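Local structure of thymine dioxygenase (Neurospora crassa, 5C3Q) at residues 220-226 and 290-296; 254-258 and 268-273; 259-265 and 303-309. The protein probably hydroxylates the methyl group of thymine as a non-haem iron dioxygenase that consumes 2-oxoglutarate and oxygen. One frame throughout, in Å; residues are numbered along the deposited sequence.

Contact 1: 220-226 and 290-296; sequences GSITLLF and SIAYFCN. With TDR (thymine), chain G; AKG (2-oxoglutaric acid), chain F.
Strands 222-226 and 290-295 are antiparallel neighbours in the larger sheet of the double-stranded beta-helix (DSBH) fold, with Leu-224 and Tyr-293 as a hydrogen-bonded pair. Tyr-293 N reaches Leu-224 O at 2.8 Å in an almost straight bond (176°), and Phe-226 and Ile-291 likewise exchange two backbone bonds. On the face that carries this pair, Leu-224 CD1 packs 3.9 Å from Tyr-293 CD2; Tyr-293 also touches helix 147-173, and Leu-224 touches Val-254.

The other face is the active-site wall. Leu-225 lays CD1 over the carboxylate face of 2-oxoglutarate, while CD2 comes obliquely to O3 at 3.3 Å; small Ala-292 sits beside it, its CB 4.0 Å from Leu-225 CD1. Ser-290 OG donates to O4 of that carboxylate (2.7 Å), and Tyr-196, Arg-192 and Arg-288 also hydrogen-bond the 2-oxoglutarate. With CG beside its own backbone N (chi1 -60°), Phe-294 lays its ring nearly parallel to thymine, whose C4 lies over the ring centre, 3.4 Å above its plane. Thr-223 OG1 approaches the ring edge in plane, 3.4 Å from Phe-294 CD1, and is hydrogen-bonded to the metal ligand Asp-218. Replacing Phe-294 with alanine would probably strip thymine of this flat support and leave the base freer to tilt.

Where the ladder ends, Ser-221 and Ile-222 both face Cys-295, a classic beta bulge. Beside it, a CB on Gly-220 would run into Asn-296 OD1 and Cys-295 O.

Contact 2: 254-258 and 268-273; sequences VNAGD and IKSTVH. With NI (nickel (II) ion), chain E; EDO (1,2-ethanediol), chain H.
Ala-256 CB is pressed against Ile-268 CG2 at 3.5 Å, tighter than usual van der Waals contact, and it also lies 3.4 Å from Lys-269 O. A methyl group suits this narrow place between a branched side chain and the backbone, and Ile-268 carries the apolar packing on to helix 28-44. Next along, Ser-270 holds its OG opposite the backbone N (chi1 180°), which brings the hydroxyl to Asp-258; OG donates to OD1 at 2.7 Å, coming from above the carboxylate plane, 36° out of it. OD2 is taken by Thr-217 and Arg-330, so this carboxylate, just after the helix N-cap residue Gly-257, has partners on both of its oxygens. Water 2 bridges the two backbones, accepting from Thr-271 N and donating to Ala-256 O.

The segment 268-273 ends in the facial triad of two histidines and one carboxylate known from the 2-oxoglutarate oxygenases. His-273 NE2 binds nickel at 2.2 Å, with His-216 and Asp-218 as the other protein ligands and water 3 also on the metal. Its ND1 donates in the ring plane to Thr-271 O (2.9 Å), fixing the ring's rotation. The side chains of Asn-255 and His-273 cross at about a right angle, amide and ring planes 60° apart; Asn-255 ND2 is hydrogen-bonded to Asp-218.

Toward solvent the fit is looser. Lys-269 turns away to the exposed side, and partly exposed Thr-271 uses OG1 both with Ala-45 O and to accept from an ethanediol, probably from the crystallisation liquor.

Contact 3: 259-265 and 303-309; sequences LLARWSN and IEAIPGT. With EDO (1,2-ethanediol), chain K.
Leu-259 CG makes an apolar contact with Ile-303 CG1 at 4.4 Å, and the same leucine packs on Ile-321 and Tyr-326. Leu-260, on another side of the helix, brushes Ile-306 with its CD1 and otherwise packs on helix 147-173. Arg-262 is extended from CG to NE; its NE reaches Ile-303 O through water 4, and NH2 bonds to Glu-319 O.

Trp-263 carries most of the contact. Its indole is clasped between two isoleucines by CH-pi contacts: Ile-306 CG1 lies 3.7 Å from the centroid of the five-membered ring over one face, and Ile-303 CG2 4.0 Å from it over the opposite face. Glu-304 O meets the edge in plane, 3.2 Å from Trp-263 CD1. The Trp-263 carbonyl O accepts Ile-306 N at 3.0 Å, tying the helix end to the loop.

Ser-264 O lies against Thr-309, 3.2 Å from its CB. In the type II turn Ile-306 to Thr-309, where Thr-309 OG1 donates to Ile-306 O, Gly-308 takes the positive phi (90°) at which a CB would jam against the carbonyl O of Pro-307. Asn-265 also has positive phi (59°), which asparagine tolerates well, and its side-chain amide is held by Lys-317 N and Glu-315 O. Bonds back into the last turn make Asn-265 the close of a Schellman motif.

Contacts 1 and 2 share the larger sheet: strands 222-227 and 251-256 are neighbours, joined by Thr-223 N to Asn-255 O at 2.8 Å and Ser-221 O to Gly-257 N at 2.9 Å, with centres about 11 Å apart. Contact 1 supplies walls for 2-oxoglutarate and thymine, whereas contact 2 brings a metal ligand to the same pocket. Contact 3 lies farther out, its centre about 19 Å from that of contact 1 and its Leu-259 side chain about 13 Å from nickel. Helix 258-263 follows directly on strand 251-256, and Leu-260 N reaches Gly-220 O at 3.2 Å. Contacts 2 and 3, centres about 13 Å apart, touch through Ile-268 and Ser-270 on Ala-261.

Contact 1: 220-226 and 290-296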
loop_
_atom_site.group_PDB
_atom_site.type_symbol
_atom_site.label_atom_id
_atom_site.label_comp_id
_atom_site.label_asym_id
_atom_site.label_seq_id
_atom_site.Cartn_x
_atom_site.Cartn_y
_atom_site.Cartn_z
ATOM N N GLY A 220 -2.497 -1.293 7.761
ATOM C CA GLY A 220 -2.915 -2.696 7.905
ATOM C C GLY A 220 -1.808 -3.702 8.179
ATOM O O GLY A 220 -0.846 -3.409 8.894
ATOM N N SER A 221 -1.960 -4.901 7.619
ATOM C CA SER A 221 -0.979 -5.971 7.798
ATOM C C SER A 221 0.186 -5.759 6.832
ATOM O O SER A 221 1.321 -5.527 7.260
ATOM C CB SER A 221 -1.622 -7.345 7.584
ATOM O OG SER A 221 -2.352 -7.392 6.362
ATOM N N ILE A 222 -0.105 -5.849 5.535
ATOM C CA ILE A 222 0.856 -5.506 4.488
ATOM C C ILE A 222 0.180 -4.726 3.357
ATOM O O ILE A 222 -1.053 -4.701 3.232
ATOM C CB ILE A 222 1.577 -6.750 3.889
ATOM C CG1 ILE A 222 0.605 -7.641 3.111
ATOM C CG2 ILE A 222 2.286 -7.553 4.978
ATOM C CD1 ILE A 222 1.267 -8.808 2.399
ATOM N N THR A 223 1.002 -4.087 2.536
ATOM C CA THR A 223 0.531 -3.441 1.333
ATOM C C THR A 223 1.306 -4.016 0.165
ATOM O O THR A 223 2.526 -4.169 0.243
ATOM C CB THR A 223 0.725 -1.914 1.385
ATOM O OG1 THR A 223 0.000 -1.378 2.492
ATOM C CG2 THR A 223 0.232 -1.246 0.094
ATOM N N LEU A 224 0.584 -4.365 -0.895
ATOM C CA LEU A 224 1.195 -4.810 -2.136
ATOM C C LEU A 224 1.144 -3.615 -3.066
ATOM O O LEU A 224 0.061 -3.202 -3.476
ATOM C CB LEU A 224 0.424 -5.991 -2.732
ATOM C CG LEU A 224 0.158 -7.156 -1.778
ATOM C CD1 LEU A 224 -0.783 -8.166 -2.412
ATOM C CD2 LEU A 224 1.459 -7.817 -1.357
ATOM N N LEU A 225 2.308 -3.048 -3.367
ATOM C CA LEU A 225 2.396 -1.853 -4.200
ATOM C C LEU A 225 2.975 -2.182 -5.566
ATOM O O LEU A 225 4.142 -2.561 -5.689
ATOM C CB LEU A 225 3.243 -0.770 -3.524
ATOM C CG LEU A 225 3.299 0.527 -4.341
ATOM C CD1 LEU A 225 2.001 1.309 -4.219
ATOM C CD2 LEU A 225 4.474 1.382 -3.915
ATOM N N PHE A 226 2.139 -2.037 -6.589
ATOM C CA PHE A 226 2.539 -2.221 -7.972
ATOM C C PHE A 226 2.763 -0.828 -8.554
ATOM O O PHE A 226 1.832 -0.018 -8.597
ATOM C CB PHE A 226 1.439 -2.950 -8.749
ATOM C CG PHE A 226 1.032 -4.268 -8.145
ATOM C CD1 PHE A 226 0.077 -4.325 -7.138
ATOM C CD2 PHE A 226 1.587 -5.454 -8.599
ATOM C CE1 PHE A 226 -0.308 -5.534 -6.584
ATOM C CE2 PHE A 226 1.212 -6.673 -8.044
ATOM C CZ PHE A 226 0.263 -6.712 -7.037
ATOM N N SER A 290 0.055 3.867 -10.160
ATOM C CA SER A 290 0.374 2.794 -9.239
ATOM C C SER A 290 -0.913 2.184 -8.713
ATOM O O SER A 290 -2.006 2.751 -8.863
ATOM C CB SER A 290 1.251 3.299 -8.086
ATOM O OG SER A 290 0.560 4.234 -7.281
ATOM N N ILE A 291 -0.771 1.006 -8.120
ATOM C CA ILE A 291 -1.873 0.317 -7.489
ATOM C C ILE A 291 -1.398 -0.139 -6.116
ATOM O O ILE A 291 -0.435 -0.912 -6.005
ATOM C CB ILE A 291 -2.340 -0.894 -8.324
ATOM C CG1 ILE A 291 -2.719 -0.446 -9.742
ATOM C CG2 ILE A 291 -3.511 -1.587 -7.635
ATOM C CD1 ILE A 291 -3.111 -1.570 -10.678
ATOM N N ALA A 292 -2.061 0.357 -5.077
ATOM C CA ALA A 292 -1.799 -0.075 -3.713
ATOM C C ALA A 292 -2.912 -1.004 -3.264
ATOM O O ALA A 292 -4.075 -0.595 -3.163
ATOM C CB ALA A 292 -1.703 1.120 -2.783
ATOM N N TYR A 293 -2.560 -2.258 -2.999
ATOM C CA TYR A 293 -3.503 -3.202 -2.430
ATOM C C TYR A 293 -3.245 -3.310 -0.925
ATOM O O TYR A 293 -2.298 -3.972 -0.479
ATOM C CB TYR A 293 -3.390 -4.556 -3.129
ATOM C CG TYR A 293 -4.458 -5.547 -2.734
ATOM C CD1 TYR A 293 -5.688 -5.566 -3.379
ATOM C CD2 TYR A 293 -4.232 -6.470 -1.722
ATOM C CE1 TYR A 293 -6.668 -6.477 -3.025
ATOM C CE2 TYR A 293 -5.203 -7.390 -1.361
ATOM C CZ TYR A 293 -6.421 -7.390 -2.016
ATOM O OH TYR A 293 -7.393 -8.299 -1.664
ATOM N N PHE A 294 -4.084 -2.632 -0.148
ATOM C CA PHE A 294 -3.958 -2.624 1.308
ATOM C C PHE A 294 -4.536 -3.913 1.868
ATOM O O PHE A 294 -5.737 -4.176 1.730
ATOM C CB PHE A 294 -4.706 -1.433 1.912
ATOM C CG PHE A 294 -4.209 -0.098 1.439
ATOM C CD1 PHE A 294 -2.894 0.279 1.659
ATOM C CD2 PHE A 294 -5.056 0.786 0.791
ATOM C CE1 PHE A 294 -2.431 1.513 1.237
ATOM C CE2 PHE A 294 -4.601 2.020 0.367
ATOM C CZ PHE A 294 -3.287 2.385 0.588
ATOM N N CYS A 295 -3.678 -4.722 2.479
ATOM C CA CYS A 295 -4.119 -5.940 3.139
ATOM C C CYS A 295 -4.355 -5.679 4.619
ATOM O O CYS A 295 -3.573 -4.974 5.274
ATOM C CB CYS A 295 -3.099 -7.053 2.966
ATOM S SG CYS A 295 -2.635 -7.378 1.254
ATOM N N ASN A 296 -5.440 -6.250 5.136
ATOM C CA ASN A 296 -5.815 -6.103 6.534
ATOM C C ASN A 296 -6.149 -7.451 7.154
ATOM O O ASN A 296 -6.586 -8.364 6.455
ATOM C CB ASN A 296 -7.047 -5.201 6.648
ATOM C CG ASN A 296 -6.785 -3.784 6.158
ATOM O OD1 ASN A 296 -5.873 -3.113 6.635
ATOM N ND2 ASN A 296 -7.594 -3.320 5.215
HETATM N N1 TDR G . -6.191 3.669 3.148
HETATM C C2 TDR G . -6.268 2.330 3.686
HETATM O O2 TDR G . -7.321 1.722 3.648
HETATM N N3 TDR G . -5.095 1.716 4.262
HETATM C C4 TDR G . -3.853 2.420 4.304
HETATM O O4 TDR G . -2.883 1.870 4.796
HETATM C C5 TDR G . -3.765 3.785 3.763
HETATM C CM5 TDR G . -2.493 4.574 3.783
HETATM C C6 TDR G . -4.965 4.398 3.185
HETATM C C1 AKG F . -0.339 4.706 -0.671
HETATM O O1 AKG F . -0.480 4.450 0.554
HETATM O O2 AKG F . -1.322 4.879 -1.421
HETATM C C2 AKG F . 1.015 4.819 -1.238
HETATM O O5 AKG F . 1.990 4.817 -0.492
HETATM C C3 AKG F . 1.191 4.942 -2.740
HETATM C C4 AKG F . 2.667 4.880 -3.122
HETATM C C5 AKG F . 2.857 4.913 -4.620
HETATM O O3 AKG F . 3.902 4.411 -5.084
HETATM O O4 AKG F . 1.992 5.443 -5.350
HETATM O O HOH W 1 -2.235 -2.170 4.735
#

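Contact 2: 254-258 and 268-273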
loop_
_atom_site.group_PDB
_atom_site.type_symbol
_atom_site.label_atom_id
_atom_site.label_comp_id
_atom_site.label_asym_id
_atom_site.label_seq_id
_atom_site.Cartn_x
_atom_site.Cartn_y
_atom_site.Cartn_z
ATOM N N VAL A 254 6.475 -4.665 -1.354
ATOM C CA VAL A 254 5.637 -5.075 -0.235
ATOM C C VAL A 254 6.152 -4.451 1.048
ATOM O O VAL A 254 7.341 -4.553 1.369
ATOM C CB VAL A 254 5.596 -6.606 -0.071
ATOM C CG1 VAL A 254 4.582 -6.994 0.994
ATOM C CG2 VAL A 254 5.258 -7.286 -1.391
ATOM N N ASN A 255 5.257 -3.791 1.774
ATOM C CA ASN A 255 5.616 -3.202 3.056
ATOM C C ASN A 255 4.622 -3.549 4.148
ATOM O O ASN A 255 3.423 -3.673 3.898
ATOM C CB ASN A 255 5.758 -1.685 2.932
ATOM C CG ASN A 255 4.449 -0.995 2.615
ATOM O OD1 ASN A 255 3.987 -1.021 1.477
ATOM N ND2 ASN A 255 3.851 -0.357 3.617
ATOM N N ALA A 256 5.128 -3.695 5.364
ATOM C CA ALA A 256 4.282 -3.959 6.515
ATOM C C ALA A 256 3.581 -2.675 6.936
ATOM O O ALA A 256 4.145 -1.597 6.824
ATOM C CB ALA A 256 5.109 -4.509 7.661
ATOM N N GLY A 257 2.341 -2.800 7.402
ATOM C CA GLY A 257 1.591 -1.674 7.935
ATOM C C GLY A 257 1.606 -1.616 9.458
ATOM O O GLY A 257 2.146 -2.496 10.128
ATOM N N ASP A 258 0.971 -0.584 10.000
ATOM C CA ASP A 258 1.022 -0.309 11.433
ATOM C C ASP A 258 0.402 -1.402 12.281
ATOM O O ASP A 258 0.866 -1.658 13.386
ATOM C CB ASP A 258 0.383 1.048 11.734
ATOM C CG ASP A 258 1.176 2.202 11.144
ATOM O OD1 ASP A 258 2.384 2.003 10.865
ATOM O OD2 ASP A 258 0.604 3.301 10.960
ATOM N N ILE A 268 8.483 -6.404 13.668
ATOM C CA ILE A 268 8.347 -6.005 12.270
ATOM C C ILE A 268 8.127 -4.493 12.189
ATOM O O ILE A 268 7.399 -3.926 13.006
ATOM C CB ILE A 268 7.201 -6.775 11.585
ATOM C CG1 ILE A 268 7.649 -8.225 11.349
ATOM C CG2 ILE A 268 6.805 -6.098 10.272
ATOM C CD1 ILE A 268 6.561 -9.176 10.913
ATOM N N LYS A 269 8.766 -3.853 11.208
ATOM C CA LYS A 269 8.748 -2.396 11.071
ATOM C C LYS A 269 7.688 -1.935 10.077
ATOM O O LYS A 269 7.499 -2.561 9.037
ATOM C CB LYS A 269 10.112 -1.870 10.590
ATOM C CG LYS A 269 11.327 -2.458 11.285
ATOM C CD LYS A 269 11.371 -2.135 12.769
ATOM C CE LYS A 269 12.599 -2.764 13.411
ATOM N NZ LYS A 269 12.786 -2.368 14.826
ATOM N N SER A 270 7.003 -0.841 10.407
ATOM C CA SER A 270 6.146 -0.138 9.462
ATOM C C SER A 270 6.813 1.196 9.173
ATOM O O SER A 270 6.927 2.038 10.058
ATOM C CB SER A 270 4.748 0.089 10.031
ATOM O OG SER A 270 3.951 0.785 9.082
ATOM N N THR A 271 7.254 1.379 7.934
ATOM C CA THR A 271 8.203 2.440 7.598
ATOM C C THR A 271 7.536 3.569 6.829
ATOM O O THR A 271 6.671 3.334 5.978
ATOM C CB THR A 271 9.372 1.851 6.786
ATOM O OG1 THR A 271 9.955 0.782 7.540
ATOM C CG2 THR A 271 10.446 2.889 6.487
ATOM N N VAL A 272 7.961 4.792 7.137
ATOM C CA VAL A 272 7.411 5.995 6.533
ATOM C C VAL A 272 7.847 6.053 5.074
ATOM O O VAL A 272 9.007 5.787 4.753
ATOM C CB VAL A 272 7.878 7.263 7.283
ATOM C CG1 VAL A 272 7.405 8.536 6.584
ATOM C CG2 VAL A 272 7.381 7.245 8.728
ATOM N N HIS A 273 6.903 6.391 4.198
ATOM C CA HIS A 273 7.174 6.532 2.777
ATOM C C HIS A 273 6.303 7.626 2.163
ATOM O O HIS A 273 5.331 8.076 2.768
ATOM C CB HIS A 273 6.965 5.196 2.056
ATOM C CG HIS A 273 5.644 4.559 2.333
ATOM N ND1 HIS A 273 5.314 4.031 3.565
ATOM C CD2 HIS A 273 4.565 4.368 1.541
ATOM C CE1 HIS A 273 4.087 3.545 3.516
ATOM N NE2 HIS A 273 3.613 3.738 2.301
HETATM NI NI NI E . 1.518 4.025 1.539
HETATM C C1 EDO H . 13.575 1.504 8.760
HETATM O O1 EDO H . 14.258 2.568 9.432
HETATM C C2 EDO H . 12.576 0.875 9.724
HETATM O O2 EDO H . 11.377 1.661 9.784
HETATM O O HOH W 2 6.640 -0.648 6.042
HETATM O O HOH W 3 1.624 2.090 0.480
#

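Contact 3: 259-265 and 303-309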
loop_
_atom_site.group_PDB
_atom_site.type_symbol
_atom_site.label_atom_id
_atom_site.label_comp_id
_atom_site.label_asym_id
_atom_site.label_seq_id
_atom_site.Cartn_x
_atom_site.Cartn_y
_atom_site.Cartn_z
ATOM N N LEU A 259 -0.635 -2.060 11.767
ATOM C CA LEU A 259 -1.287 -3.117 12.521
ATOM C C LEU A 259 -0.353 -4.330 12.658
ATOM O O LEU A 259 -0.268 -4.930 13.731
ATOM C CB LEU A 259 -2.628 -3.495 11.869
ATOM C CG LEU A 259 -3.861 -3.816 12.723
ATOM C CD1 LEU A 259 -3.927 -3.068 14.051
ATOM C CD2 LEU A 259 -5.119 -3.542 11.900
ATOM N N LEU A 260 0.369 -4.675 11.593
ATOM C CA LEU A 260 1.341 -5.779 11.674
ATOM C C LEU A 260 2.509 -5.428 12.601
ATOM O O LEU A 260 2.954 -6.262 13.377
ATOM C CB LEU A 260 1.856 -6.185 10.285
ATOM C CG LEU A 260 2.866 -7.341 10.238
ATOM C CD1 LEU A 260 2.352 -8.583 10.957
ATOM C CD2 LEU A 260 3.213 -7.682 8.798
ATOM N N ALA A 261 2.990 -4.193 12.524
ATOM C CA ALA A 261 4.028 -3.713 13.441
ATOM C C ALA A 261 3.612 -3.965 14.887
ATOM O O ALA A 261 4.343 -4.575 15.666
ATOM C CB ALA A 261 4.283 -2.229 13.218
ATOM N N ARG A 262 2.408 -3.511 15.212
ATOM C CA ARG A 262 1.830 -3.676 16.542
ATOM C C ARG A 262 1.592 -5.153 16.898
ATOM O O ARG A 262 1.915 -5.598 17.994
ATOM C CB ARG A 262 0.510 -2.913 16.589
ATOM C CG ARG A 262 -0.166 -2.911 17.935
ATOM C CD ARG A 262 -1.577 -2.380 17.819
ATOM N NE ARG A 262 -2.178 -2.322 19.145
ATOM C CZ ARG A 262 -2.633 -1.225 19.744
ATOM N NH1 ARG A 262 -2.611 -0.043 19.136
ATOM N NH2 ARG A 262 -3.141 -1.336 20.965
ATOM N N TRP A 263 0.998 -5.886 15.962
ATOM C CA TRP A 263 0.743 -7.333 16.089
ATOM C C TRP A 263 2.024 -8.128 16.394
ATOM O O TRP A 263 2.015 -9.077 17.186
ATOM C CB TRP A 263 0.134 -7.814 14.771
ATOM C CG TRP A 263 -0.652 -9.079 14.796
ATOM C CD1 TRP A 263 -0.942 -9.865 15.872
ATOM C CD2 TRP A 263 -1.308 -9.671 13.676
ATOM N NE1 TRP A 263 -1.717 -10.933 15.481
ATOM C CE2 TRP A 263 -1.958 -10.833 14.136
ATOM C CE3 TRP A 263 -1.401 -9.335 12.320
ATOM C CZ2 TRP A 263 -2.695 -11.662 13.288
ATOM C CZ3 TRP A 263 -2.132 -10.161 11.477
ATOM C CH2 TRP A 263 -2.770 -11.308 11.966
ATOM N N SER A 264 3.123 -7.712 15.770
ATOM C CA SER A 264 4.430 -8.349 15.919
ATOM C C SER A 264 5.211 -7.868 17.143
ATOM O O SER A 264 6.370 -8.251 17.329
ATOM C CB SER A 264 5.259 -8.085 14.657
ATOM O OG SER A 264 5.729 -6.748 14.614
ATOM N N ASN A 265 4.587 -7.023 17.963
ATOM C CA ASN A 265 5.241 -6.410 19.112
ATOM C C ASN A 265 6.466 -5.590 18.710
ATOM O O ASN A 265 7.490 -5.612 19.393
ATOM C CB ASN A 265 5.625 -7.470 20.153
ATOM C CG ASN A 265 5.804 -6.875 21.537
ATOM O OD1 ASN A 265 4.986 -6.074 21.970
ATOM N ND2 ASN A 265 6.884 -7.247 22.227
ATOM N N ILE A 303 -6.356 -8.273 17.727
ATOM C CA ILE A 303 -4.917 -8.192 17.475
ATOM C C ILE A 303 -4.126 -8.092 18.779
ATOM O O ILE A 303 -4.189 -7.082 19.473
ATOM C CB ILE A 303 -4.588 -6.986 16.563
ATOM C CG1 ILE A 303 -5.339 -7.098 15.227
ATOM C CG2 ILE A 303 -3.088 -6.852 16.323
ATOM C CD1 ILE A 303 -5.034 -8.342 14.414
ATOM N N GLU A 304 -3.386 -9.150 19.100
ATOM C CA GLU A 304 -2.474 -9.157 20.249
ATOM C C GLU A 304 -1.178 -9.883 19.885
ATOM O O GLU A 304 -1.139 -10.645 18.928
ATOM C CB GLU A 304 -3.140 -9.790 21.473
ATOM C CG GLU A 304 -3.703 -11.185 21.245
ATOM C CD GLU A 304 -4.614 -11.651 22.370
ATOM O OE1 GLU A 304 -5.438 -12.558 22.121
ATOM O OE2 GLU A 304 -4.519 -11.112 23.498
ATOM N N ALA A 305 -0.123 -9.637 20.654
ATOM C CA ALA A 305 1.231 -10.100 20.309
ATOM C C ALA A 305 1.294 -11.536 19.767
ATOM O O ALA A 305 0.794 -12.466 20.392
ATOM C CB ALA A 305 2.156 -9.949 21.507
ATOM N N ILE A 306 1.929 -11.695 18.607
ATOM C CA ILE A 306 2.101 -12.996 17.951
ATOM C C ILE A 306 3.059 -13.858 18.778
ATOM O O ILE A 306 4.033 -13.337 19.320
ATOM C CB ILE A 306 2.666 -12.813 16.517
ATOM C CG1 ILE A 306 1.677 -12.032 15.646
ATOM C CG2 ILE A 306 2.967 -14.151 15.850
ATOM C CD1 ILE A 306 2.299 -11.363 14.437
ATOM N N PRO A 307 2.792 -15.178 18.889
ATOM C CA PRO A 307 3.720 -16.014 19.658
ATOM C C PRO A 307 5.136 -16.014 19.081
ATOM O O PRO A 307 5.313 -16.091 17.863
ATOM C CB PRO A 307 3.099 -17.419 19.582
ATOM C CG PRO A 307 2.061 -17.353 18.515
ATOM C CD PRO A 307 1.602 -15.931 18.463
ATOM N N GLY A 308 6.127 -15.910 19.963
ATOM C CA GLY A 308 7.527 -15.879 19.563
ATOM C C GLY A 308 8.088 -14.493 19.302
ATOM O O GLY A 308 9.242 -14.372 18.897
ATOM N N THR A 309 7.286 -13.449 19.528
ATOM C CA THR A 309 7.737 -12.060 19.369
ATOM C C THR A 309 8.075 -11.393 20.709
ATOM O O THR A 309 8.359 -10.196 20.760
ATOM C CB THR A 309 6.681 -11.204 18.642
ATOM O OG1 THR A 309 5.452 -11.225 19.373
ATOM C CG2 THR A 309 6.447 -11.723 17.231
HETATM C C1 EDO K . -4.745 1.396 21.915
HETATM O O1 EDO K . -4.161 0.803 23.085
HETATM C C2 EDO K . -3.672 2.212 21.203
HETATM O O2 EDO K . -3.917 2.318 19.795
HETATM O O HOH W 4 -2.081 -5.105 19.988
HETATM O O HOH W 5 -3.985 -11.930 17.903
#